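Local coordinates for CCHC-type domain-containing protein (Trypanosoma brucei brucei, PDB 7C45), which binds RNA and probably trims guide RNAs as a metal-dependent 3'-5' exoribonuclease of the RNase D type, with two zinc knuckles beside its exonuclease fold, at residues S6-I11 against I195-N200; T30-A35 against A62-K67. One frame throughout, in Å; residues are numbered along the deposited sequence.

Both contacts pack a helix from the N-terminal part of the chain on another element: helix 4-12 on helix 182-202 in contact 1, and the end of helix 22-33 on the end of strand 57-64 in contact 2. Along the chain, contact 2 is nested within the loop that contact 1 closes. Their centres are 15 Å apart, yet they touch: Leu196 CD2 of contact 1 packs 3.8 Å from Cys63 SG of contact 2. Neither supplies a ligand to the calcium site formed by Asp41, Glu43 and Asp191. The side chain of Leu196 is about 13 Å from a bound calcium ion and that of Ala62 about 12 Å, while the nearest atoms of the contacts lie about 8 and 11 Å from the RNA.

Contact 1: residues S6-I11 against I195-N200; sequences SSSSMI and ILLLSN
An antiparallel helix pair joins 6-11, on the N-terminal helix, to 195-200, on the long helix 182-202 of the exonuclease fold. The segment axes run at 168° and approach to 9.5 Å. The closest CA atoms are those of Ser8 and Leu197, 5.4 Å apart.

Ile11 is the main apolar element. Its CG1 lies opposite the carbonyl carbon (chi1 -64°), and the extended branch (chi2 173°) carries CD1 across the gap. There CD1 lies against the partner backbone, 3.8 Å from Leu197 CA, and meets Leu196 CD2 at 4.2 Å. Asn200 approaches from the opposite direction: its ND2 is 3.7 Å from Ile11 CD1 and 3.8 Å from Ser7 CB, van der Waals contacts of an amide nitrogen with aliphatic carbons.

One turn before Ile11, Ser8 directs OG at Leu197, 4.0 Å from CD1. This hydroxyl bonds to Ala4 O and weakly to OH of Tyr201, the next residue of the partner helix; Ser7 OG bonds to Ser3 O, just before its helix. Outside the two segments, Leu196 packs on Tyr14 and Leu197 on Leu154.

With no hydrogen bond between the segments themselves, cohesion rests mainly on packing, helped by the weak Ser8-Tyr201 link, and the Ser7 and Ser8 hydroxyls are satisfied mainly by carbonyls four residues back.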
ATOM      1  N   SER A   6     -10.634   6.562  15.434  1.00 38.68           N
ATOM      2  CA  SER A   6     -10.720   5.646  16.566  1.00 33.98           C
ATOM      3  C   SER A   6     -10.482   4.206  16.125  1.00 31.03           C
ATOM      4  O   SER A   6      -9.803   3.441  16.821  1.00 28.41           O
ATOM      5  CB  SER A   6     -12.084   5.795  17.244  1.00 37.66           C
ATOM      6  OG  SER A   6     -12.388   7.170  17.494  1.00 32.61           O
ATOM      7  N   SER A   7     -11.034   3.820  14.970  1.00 30.26           N
ATOM      8  CA  SER A   7     -10.772   2.497  14.409  1.00 28.27           C
ATOM      9  C   SER A   7      -9.287   2.267  14.161  1.00 26.74           C
ATOM     10  O   SER A   7      -8.820   1.122  14.184  1.00 30.49           O
ATOM     11  CB  SER A   7     -11.528   2.317  13.094  1.00 28.94           C
ATOM     12  OG  SER A   7     -12.920   2.288  13.292  1.00 38.71           O
ATOM     13  N   SER A   8      -8.533   3.331  13.901  1.00 22.68           N
ATOM     14  CA  SER A   8      -7.111   3.164  13.631  1.00 24.55           C
ATOM     15  C   SER A   8      -6.364   2.686  14.872  1.00 20.78           C
ATOM     16  O   SER A   8      -5.435   1.882  14.774  1.00 20.75           O
ATOM     17  CB  SER A   8      -6.526   4.479  13.117  1.00 33.09           C
ATOM     18  OG  SER A   8      -7.277   4.954  12.009  1.00 37.50           O
ATOM     19  N   SER A   9      -6.746   3.177  16.046  1.00 19.03           N
ATOM     20  CA  SER A   9      -6.037   2.786  17.256  1.00 19.45           C
ATOM     21  C   SER A   9      -6.219   1.305  17.542  1.00 19.55           C
ATOM     22  O   SER A   9      -5.288   0.641  17.994  1.00 23.77           O
ATOM     23  CB  SER A   9      -6.509   3.642  18.428  1.00 27.77           C
ATOM     24  OG  SER A   9      -6.041   4.968  18.255  1.00 25.53           O
ATOM     25  N   MET A  10      -7.405   0.764  17.268  1.00 19.61           N
ATOM     26  CA  MET A  10      -7.608  -0.667  17.464  1.00 24.27           C
ATOM     27  C   MET A  10      -6.735  -1.471  16.510  1.00 19.93           C
ATOM     28  O   MET A  10      -6.052  -2.414  16.920  1.00 19.13           O
ATOM     29  CB  MET A  10      -9.080  -1.027  17.265  1.00 19.90           C
ATOM     30  N   ILE A  11      -6.742  -1.094  15.230  1.00 18.53           N
ATOM     31  CA  ILE A  11      -6.008  -1.850  14.219  1.00 17.98           C
ATOM     32  C   ILE A  11      -4.514  -1.847  14.521  1.00 17.89           C
ATOM     33  O   ILE A  11      -3.823  -2.853  14.324  1.00 18.55           O
ATOM     34  CB  ILE A  11      -6.303  -1.270  12.825  1.00 17.50           C
ATOM     35  CG1 ILE A  11      -7.770  -1.450  12.471  1.00 17.64           C
ATOM     36  CG2 ILE A  11      -5.375  -1.895  11.761  1.00 16.97           C
ATOM     37  CD1 ILE A  11      -8.156  -0.740  11.163  1.00 18.62           C
ATOM     38  N   ILE A 195      -2.321  -0.545   5.818  1.00 14.99           N
ATOM     39  CA  ILE A 195      -3.201  -0.671   4.667  1.00 14.83           C
ATOM     40  C   ILE A 195      -4.654  -0.764   5.107  1.00 15.08           C
ATOM     41  O   ILE A 195      -5.530  -0.113   4.533  1.00 15.11           O
ATOM     42  CB  ILE A 195      -2.792  -1.889   3.822  1.00 14.62           C
ATOM     43  CG1 ILE A 195      -1.449  -1.587   3.159  1.00 14.41           C
ATOM     44  CG2 ILE A 195      -3.860  -2.164   2.777  1.00 14.56           C
ATOM     45  CD1 ILE A 195      -0.758  -2.817   2.482  1.00 14.26           C
ATOM     46  N   LEU A 196      -4.940  -1.603   6.105  1.00 15.31           N
ATOM     47  CA  LEU A 196      -6.330  -1.771   6.504  1.00 15.62           C
ATOM     48  C   LEU A 196      -6.870  -0.479   7.108  1.00 15.87           C
ATOM     49  O   LEU A 196      -7.990  -0.058   6.803  1.00 16.03           O
ATOM     50  CB  LEU A 196      -6.461  -2.958   7.469  1.00 15.86           C
ATOM     51  CG  LEU A 196      -7.887  -3.372   7.860  1.00 16.23           C
ATOM     52  CD1 LEU A 196      -8.633  -3.925   6.664  1.00 16.11           C
ATOM     53  CD2 LEU A 196      -7.906  -4.379   9.022  1.00 16.54           C
ATOM     54  N   LEU A 197      -6.072   0.200   7.919  1.00 15.95           N
ATOM     55  CA  LEU A 197      -6.591   1.428   8.505  1.00 18.21           C
ATOM     56  C   LEU A 197      -6.753   2.511   7.445  1.00 17.25           C
ATOM     57  O   LEU A 197      -7.709   3.297   7.496  1.00 17.14           O
ATOM     58  CB  LEU A 197      -5.702   1.887   9.652  1.00 17.66           C
ATOM     59  CG  LEU A 197      -4.364   2.590   9.487  1.00 21.19           C
ATOM     60  CD1 LEU A 197      -4.524   4.106   9.298  1.00 22.00           C
ATOM     61  CD2 LEU A 197      -3.491   2.285  10.680  1.00 24.92           C
ATOM     62  N   LEU A 198      -5.840   2.554   6.460  1.00 15.63           N
ATOM     63  CA  LEU A 198      -5.974   3.527   5.381  1.00 15.45           C
ATOM     64  C   LEU A 198      -7.240   3.311   4.581  1.00 15.50           C
ATOM     65  O   LEU A 198      -7.820   4.281   4.066  1.00 16.37           O
ATOM     66  CB  LEU A 198      -4.767   3.449   4.448  1.00 15.09           C
ATOM     67  CG  LEU A 198      -3.534   4.174   5.003  1.00 15.08           C
ATOM     68  CD1 LEU A 198      -2.300   3.862   4.159  1.00 18.74           C
ATOM     69  CD2 LEU A 198      -3.774   5.691   5.099  1.00 15.20           C
ATOM     70  N   SER A 199      -7.658   2.051   4.417  1.00 16.05           N
ATOM     71  CA  SER A 199      -8.884   1.774   3.676  1.00 15.65           C
ATOM     72  C   SER A 199     -10.086   2.409   4.351  1.00 16.82           C
ATOM     73  O   SER A 199     -11.041   2.782   3.673  1.00 18.25           O
ATOM     74  CB  SER A 199      -9.109   0.273   3.521  1.00 15.64           C
ATOM     75  OG  SER A 199      -9.414  -0.317   4.776  1.00 20.47           O
ATOM     76  N   ASN A 200     -10.035   2.573   5.674  1.00 16.32           N
ATOM     77  CA  ASN A 200     -11.147   3.206   6.383  1.00 18.83           C
ATOM     78  C   ASN A 200     -11.279   4.668   6.006  1.00 17.03           C
ATOM     79  O   ASN A 200     -12.380   5.227   6.050  1.00 20.26           O
ATOM     80  CB  ASN A 200     -10.957   3.081   7.895  1.00 18.93           C
ATOM     81  CG  ASN A 200     -11.253   1.683   8.410  1.00 21.49           C
ATOM     82  OD1 ASN A 200     -11.986   0.915   7.778  1.00 19.54           O
ATOM     83  ND2 ASN A 200     -10.692   1.353   9.567  1.00 19.73           N
TER

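Contact 2: residues T30-A35 against A62-K67; sequences TSLQGA and ACSDAK
Leu32 and Ala35, at the end of helix 22-33 and in the loop after it, supply the apolar packing against 62-67. Leu32 CD2 rests 3.7 Å from Ser64 CB and also reaches Ala62 CB. With CG opposite the carbonyl carbon (chi1 -64°) and CD1 extending the chain, it is the other branch, CD2, that faces the strand. Farther along, Ala35 CB meets Ser64 CB at 3.5 Å and also touches Ala66 CB.

The elements joined are a helix packed on one side of the mixed exonuclease sheet and the end of its strand 57-64. Leu32 continues this packing onto Ile38, Phe73, Met87 and Leu90, whereas Cys63 points away from 30-35 and packs on Val192 and Leu196 of helix 182-202.

No direct hydrogen bond joins the segments; a single water bridges them, bonding to Ser31 OG at 2.8 Å and to Ser64 OG at 2.6 Å. Ser64 OG accepts from Ala66 N at 2.8 Å (N-H...O 160°), forming an ST turn within the type I beta turn Ser64-Lys67. Asp65 OD1 receives the backbone N-H groups of Arg36 and Ser37.

Carbon-to-oxygen contacts make up a third kind. The methyl CB of Ala66 lies 3.4 Å from Ser31 O. Ser31 OG, placed opposite its own backbone N (chi1 174°), is 3.5 Å from Lys67 CB, beside the aliphatic part of that chain, and Asp65 OD1 sits 3.3 Å from Ala35 CB.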
ATOM      1  N   THR A  30      -9.533 -20.257   7.114  1.00 17.17           N
ATOM      2  CA  THR A  30     -10.927 -20.147   7.553  1.00 18.04           C
ATOM      3  C   THR A  30     -11.259 -18.726   8.024  1.00 17.76           C
ATOM      4  O   THR A  30     -12.338 -18.208   7.725  1.00 18.00           O
ATOM      5  CB  THR A  30     -11.229 -21.161   8.651  1.00 18.12           C
ATOM      6  OG1 THR A  30     -10.930 -22.471   8.186  1.00 19.58           O
ATOM      7  CG2 THR A  30     -12.695 -21.101   9.027  1.00 18.70           C
ATOM      8  N   SER A  31     -10.350 -18.069   8.743  1.00 17.61           N
ATOM      9  CA  SER A  31     -10.611 -16.689   9.164  1.00 17.70           C
ATOM     10  C   SER A  31     -10.753 -15.760   7.968  1.00 17.37           C
ATOM     11  O   SER A  31     -11.737 -15.021   7.844  1.00 17.60           O
ATOM     12  CB  SER A  31      -9.493 -16.196  10.065  1.00 17.73           C
ATOM     13  OG  SER A  31      -9.666 -14.822  10.357  1.00 19.83           O
ATOM     14  N   LEU A  32      -9.776 -15.793   7.064  1.00 16.89           N
ATOM     15  CA  LEU A  32      -9.819 -14.887   5.926  1.00 16.60           C
ATOM     16  C   LEU A  32     -11.009 -15.171   5.027  1.00 16.79           C
ATOM     17  O   LEU A  32     -11.495 -14.265   4.345  1.00 16.77           O
ATOM     18  CB  LEU A  32      -8.523 -14.991   5.126  1.00 16.12           C
ATOM     19  CG  LEU A  32      -7.261 -14.580   5.832  1.00 15.94           C
ATOM     20  CD1 LEU A  32      -6.059 -15.014   4.989  1.00 15.56           C
ATOM     21  CD2 LEU A  32      -7.246 -13.076   6.094  1.00 15.91           C
ATOM     22  N   GLN A  33     -11.500 -16.416   5.024  1.00 17.03           N
ATOM     23  CA  GLN A  33     -12.672 -16.757   4.222  1.00 23.04           C
ATOM     24  C   GLN A  33     -13.906 -15.961   4.608  1.00 18.23           C
ATOM     25  O   GLN A  33     -14.810 -15.789   3.781  1.00 22.88           O
ATOM     26  CB  GLN A  33     -12.978 -18.244   4.343  1.00 22.22           C
ATOM     27  CG  GLN A  33     -12.155 -19.052   3.400  1.00 25.12           C
ATOM     28  CD  GLN A  33     -12.392 -20.526   3.536  1.00 28.57           C
ATOM     29  OE1 GLN A  33     -12.879 -21.005   4.552  1.00 30.48           O
ATOM     30  NE2 GLN A  33     -12.023 -21.266   2.504  1.00 39.94           N
ATOM     31  N   GLY A  34     -13.999 -15.516   5.852  1.00 17.99           N
ATOM     32  CA  GLY A  34     -15.104 -14.679   6.279  1.00 18.45           C
ATOM     33  C   GLY A  34     -14.885 -13.185   6.136  1.00 18.24           C
ATOM     34  O   GLY A  34     -15.685 -12.400   6.644  1.00 18.62           O
ATOM     35  N   ALA A  35     -13.818 -12.757   5.471  1.00 17.68           N
ATOM     36  CA  ALA A  35     -13.557 -11.330   5.349  1.00 17.48           C
ATOM     37  C   ALA A  35     -14.297 -10.720   4.164  1.00 17.53           C
ATOM     38  O   ALA A  35     -14.651 -11.391   3.189  1.00 23.19           O
ATOM     39  CB  ALA A  35     -12.061 -11.060   5.175  1.00 20.22           C
ATOM     40  N   ALA A  62      -1.193 -10.772   5.894  1.00 14.96           N
ATOM     41  CA  ALA A  62      -2.607 -10.518   5.650  1.00 15.01           C
ATOM     42  C   ALA A  62      -3.261  -9.969   6.906  1.00 15.33           C
ATOM     43  O   ALA A  62      -3.010 -10.448   8.015  1.00 15.59           O
ATOM     44  CB  ALA A  62      -3.360 -11.771   5.218  1.00 15.04           C
ATOM     45  N   CYS A  63      -4.132  -8.995   6.717  1.00 15.37           N
ATOM     46  CA  CYS A  63      -4.892  -8.443   7.833  1.00 15.73           C
ATOM     47  C   CYS A  63      -6.269  -8.100   7.297  1.00 15.82           C
ATOM     48  O   CYS A  63      -6.367  -7.304   6.361  1.00 15.60           O
ATOM     49  CB  CYS A  63      -4.192  -7.218   8.401  1.00 15.76           C
ATOM     50  SG  CYS A  63      -4.976  -6.563   9.905  1.00 16.29           S
ATOM     51  N   SER A  64      -7.312  -8.717   7.860  1.00 16.17           N
ATOM     52  CA  SER A  64      -8.660  -8.603   7.321  1.00 16.33           C
ATOM     53  C   SER A  64      -9.610  -8.014   8.355  1.00 20.87           C
ATOM     54  O   SER A  64      -9.286  -7.873   9.532  1.00 17.05           O
ATOM     55  CB  SER A  64      -9.186  -9.961   6.852  1.00 16.39           C
ATOM     56  OG  SER A  64      -9.917 -10.607   7.885  1.00 16.85           O
ATOM     57  N   ASP A  65     -10.799  -7.660   7.886  1.00 17.01           N
ATOM     58  CA  ASP A  65     -11.848  -7.196   8.786  1.00 19.18           C
ATOM     59  C   ASP A  65     -12.524  -8.336   9.549  1.00 18.00           C
ATOM     60  O   ASP A  65     -13.415  -8.066  10.352  1.00 18.53           O
ATOM     61  CB  ASP A  65     -12.887  -6.390   7.999  1.00 19.00           C
ATOM     62  CG  ASP A  65     -13.568  -7.216   6.920  1.00 23.46           C
ATOM     63  OD1 ASP A  65     -12.954  -8.154   6.402  1.00 23.52           O
ATOM     64  OD2 ASP A  65     -14.738  -6.934   6.599  1.00 33.66           O
ATOM     65  N   ALA A  66     -12.123  -9.594   9.340  1.00 17.85           N
ATOM     66  CA  ALA A  66     -12.751 -10.723  10.026  1.00 18.29           C
ATOM     67  C   ALA A  66     -12.103 -11.063  11.368  1.00 18.50           C
ATOM     68  O   ALA A  66     -12.654 -11.886  12.112  1.00 18.96           O
ATOM     69  CB  ALA A  66     -12.724 -11.978   9.124  1.00 18.08           C
ATOM     70  N   LYS A  67     -10.958 -10.448  11.710  1.00 18.24           N
ATOM     71  CA  LYS A  67     -10.272 -10.860  12.922  1.00 18.48           C
ATOM     72  C   LYS A  67      -9.171  -9.864  13.262  1.00 18.29           C
ATOM     73  O   LYS A  67      -8.468  -9.390  12.361  1.00 19.06           O
ATOM     74  CB  LYS A  67      -9.721 -12.277  12.753  1.00 18.33           C
ATOM     75  CG  LYS A  67      -9.126 -12.859  14.009  1.00 18.66           C
ATOM     76  CD  LYS A  67      -8.491 -14.202  13.779  1.00 29.76           C
ATOM     77  CE  LYS A  67      -8.656 -15.079  15.002  1.00 31.60           C
ATOM     78  NZ  LYS A  67     -10.069 -15.081  15.490  1.00 36.63           N
TER
HETATM   79  O   HOH W   1      -8.659 -12.551   9.165  1.00 16.94           O